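Local coordinates for FMN-binding protein (Syntrophomonas wolfei subsp. wolfei, PDB 3IN6) that binds flavin mononucleotide as a small flavoprotein, although its biochemical role is not established, at residues M14-E17 and L18-A22. Sequence-based numbering, arbitrary orientation.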
HETATM    1  N   MSE A  14      15.881  12.297 -14.943  1.00 26.22           N
HETATM    2  CA  MSE A  14      15.227  11.781 -13.758  1.00 26.27           C
HETATM    3  C   MSE A  14      14.076  10.854 -14.138  1.00 25.43           C
HETATM    4  O   MSE A  14      13.937   9.767 -13.582  1.00 25.24           O
HETATM    5  CB  MSE A  14      14.711  12.919 -12.884  1.00 23.61           C
HETATM    6  CG  MSE A  14      13.986  12.443 -11.646  1.00 32.61           C
HETATM    7 SE   MSE A  14      15.108  11.236 -10.571  0.75 33.78          SE
HETATM    8  CE  MSE A  14      16.620  12.461 -10.288  1.00 35.61           C
ATOM      9  N   ASP A  15      13.252  11.286 -15.085  1.00 25.94           N
ATOM     10  CA  ASP A  15      12.135  10.473 -15.526  1.00 25.50           C
ATOM     11  C   ASP A  15      12.588   9.129 -16.068  1.00 25.22           C
ATOM     12  O   ASP A  15      12.008   8.109 -15.717  1.00 25.06           O
ATOM     13  CB  ASP A  15      11.292  11.216 -16.548  1.00 26.25           C
ATOM     14  CG  ASP A  15      10.419  12.283 -15.911  1.00 31.11           C
ATOM     15  OD1 ASP A  15      10.463  12.445 -14.673  1.00 33.92           O
ATOM     16  OD2 ASP A  15       9.681  12.956 -16.649  1.00 35.33           O
ATOM     17  N   ARG A  16      13.631   9.124 -16.899  1.00 24.17           N
ATOM     18  CA  ARG A  16      14.142   7.872 -17.464  1.00 23.89           C
ATOM     19  C   ARG A  16      14.648   6.939 -16.368  1.00 24.16           C
ATOM     20  O   ARG A  16      14.451   5.721 -16.428  1.00 24.43           O
ATOM     21  CB  ARG A  16      15.236   8.146 -18.501  1.00 22.45           C
ATOM     22  CG  ARG A  16      15.885   6.922 -19.114  1.00 19.91           C
ATOM     23  CD  ARG A  16      14.886   5.897 -19.629  1.00 20.14           C
ATOM     24  NE  ARG A  16      13.941   6.469 -20.573  1.00 22.52           N
ATOM     25  CZ  ARG A  16      12.847   5.859 -21.006  1.00 26.53           C
ATOM     26  NH1 ARG A  16      12.528   4.631 -20.579  1.00 26.30           N
ATOM     27  NH2 ARG A  16      12.056   6.490 -21.863  1.00 27.65           N
ATOM     28  N   GLU A  17      15.305   7.518 -15.374  1.00 23.92           N
ATOM     29  CA  GLU A  17      15.802   6.768 -14.218  1.00 24.18           C
ATOM     30  C   GLU A  17      14.629   6.107 -13.488  1.00 22.82           C
ATOM     31  O   GLU A  17      14.676   4.940 -13.142  1.00 23.24           O
ATOM     32  CB  GLU A  17      16.467   7.734 -13.240  1.00 25.69           C
ATOM     33  CG  GLU A  17      17.745   8.412 -13.711  1.00 33.36           C
ATOM     34  CD  GLU A  17      18.976   7.793 -13.115  1.00 41.55           C
ATOM     35  OE1 GLU A  17      19.098   6.552 -13.160  1.00 53.18           O
ATOM     36  OE2 GLU A  17      19.816   8.551 -12.591  1.00 40.82           O
ATOM     37  N   LEU A  18      13.572   6.877 -13.254  1.00 22.93           N
ATOM     38  CA  LEU A  18      12.395   6.362 -12.565  1.00 22.89           C
ATOM     39  C   LEU A  18      11.706   5.268 -13.377  1.00 23.42           C
ATOM     40  O   LEU A  18      11.333   4.227 -12.815  1.00 25.74           O
ATOM     41  CB  LEU A  18      11.432   7.495 -12.255  1.00 23.69           C
ATOM     42  CG  LEU A  18      11.944   8.441 -11.166  1.00 28.24           C
ATOM     43  CD1 LEU A  18      11.190   9.775 -11.196  1.00 21.30           C
ATOM     44  CD2 LEU A  18      11.838   7.761  -9.795  1.00 21.12           C
ATOM     45  N   LEU A  19      11.542   5.495 -14.686  1.00 21.83           N
ATOM     46  CA  LEU A  19      10.930   4.499 -15.570  1.00 19.14           C
ATOM     47  C   LEU A  19      11.723   3.183 -15.553  1.00 18.21           C
ATOM     48  O   LEU A  19      11.140   2.096 -15.527  1.00 19.01           O
ATOM     49  CB  LEU A  19      10.842   5.024 -17.004  1.00 18.72           C
ATOM     50  CG  LEU A  19       9.769   6.089 -17.288  1.00 21.85           C
ATOM     51  CD1 LEU A  19      10.070   6.896 -18.552  1.00 20.77           C
ATOM     52  CD2 LEU A  19       8.412   5.401 -17.354  1.00 16.29           C
ATOM     53  N   GLU A  20      13.041   3.264 -15.579  1.00 18.36           N
ATOM     54  CA  GLU A  20      13.844   2.022 -15.598  1.00 18.65           C
ATOM     55  C   GLU A  20      13.811   1.277 -14.281  1.00 18.75           C
ATOM     56  O   GLU A  20      13.678   0.056 -14.260  1.00 21.15           O
ATOM     57  CB  GLU A  20      15.252   2.286 -16.078  1.00 17.27           C
ATOM     58  CG  GLU A  20      15.257   2.793 -17.524  1.00 21.46           C
ATOM     59  CD  GLU A  20      14.516   1.851 -18.455  1.00 26.65           C
ATOM     60  OE1 GLU A  20      14.859   0.651 -18.490  1.00 29.97           O
ATOM     61  OE2 GLU A  20      13.596   2.309 -19.151  1.00 27.07           O
ATOM     62  N   LYS A  21      13.897   2.006 -13.180  1.00 19.17           N
ATOM     63  CA  LYS A  21      13.819   1.386 -11.867  1.00 20.26           C
ATOM     64  C   LYS A  21      12.458   0.719 -11.698  1.00 20.28           C
ATOM     65  O   LYS A  21      12.365  -0.385 -11.189  1.00 19.33           O
ATOM     66  CB  LYS A  21      14.027   2.424 -10.780  1.00 21.16           C
ATOM     67  CG  LYS A  21      14.256   1.833  -9.414  1.00 25.85           C
ATOM     68  CD  LYS A  21      14.619   2.946  -8.462  1.00 34.05           C
ATOM     69  CE  LYS A  21      15.179   2.430  -7.180  1.00 35.95           C
ATOM     70  NZ  LYS A  21      15.597   3.558  -6.311  1.00 41.12           N
ATOM     71  N   ALA A  22      11.408   1.394 -12.151  1.00 19.69           N
ATOM     72  CA  ALA A  22      10.059   0.857 -12.081  1.00 19.54           C
ATOM     73  C   ALA A  22       9.941  -0.409 -12.934  1.00 21.13           C
ATOM     74  O   ALA A  22       9.396  -1.419 -12.479  1.00 22.19           O
ATOM     75  CB  ALA A  22       9.051   1.911 -12.544  1.00 16.03           C
TER
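Arg16 lays its guanidinium over the methyl end of Leu19, with CD1 of Leu19 3.8 Å from CZ of Arg16 and displaced toward the rim of the group. At the edge of the same group, close to its plane, sits Glu20: NH1 of Arg16 reaches OE2 of Glu20 at 2.9 Å, a noticeably bent bond (N-H...O 143°). This is an i to i+4 salt bridge within the long helix 2-28, made to the anti side of the carboxylate with the two planes turned 36° apart. The arginine starts with CG anti to its own N (chi1 177°); the bend at chi2 brings Arg16 CD beside Glu20 CG (3.8 Å), and the bend at chi3 carries the guanidinium forward over the next turn, toward the glutamate. Each charge has a second mate: NH2 of Arg16 pairs with Asp57, and OE2 of Glu20 also takes Arg23. With an alanine at Glu20, NH1 of Arg16 would probably lose this carboxylate, as would Arg23, and the Arg16 head would depend more on Asp57. Met14, a selenomethionine here, touches Leu18 through CG to CD1 at 3.9 Å. Leu18 and Leu19 face the sheet, both packing on Ile140 of strand 131-141, while Lys21 pairs with Asp94. Beneath run the i to i+4 backbone bonds, among them Leu19 N to Asp15 O at 2.8 Å. The chemistry is that of an amphipathic helix: leucines join it to the sheet, while a chain of salt bridges, Asp57 of a loop, Arg16, Glu20 and Arg23, sets alternating charges that should offset one another.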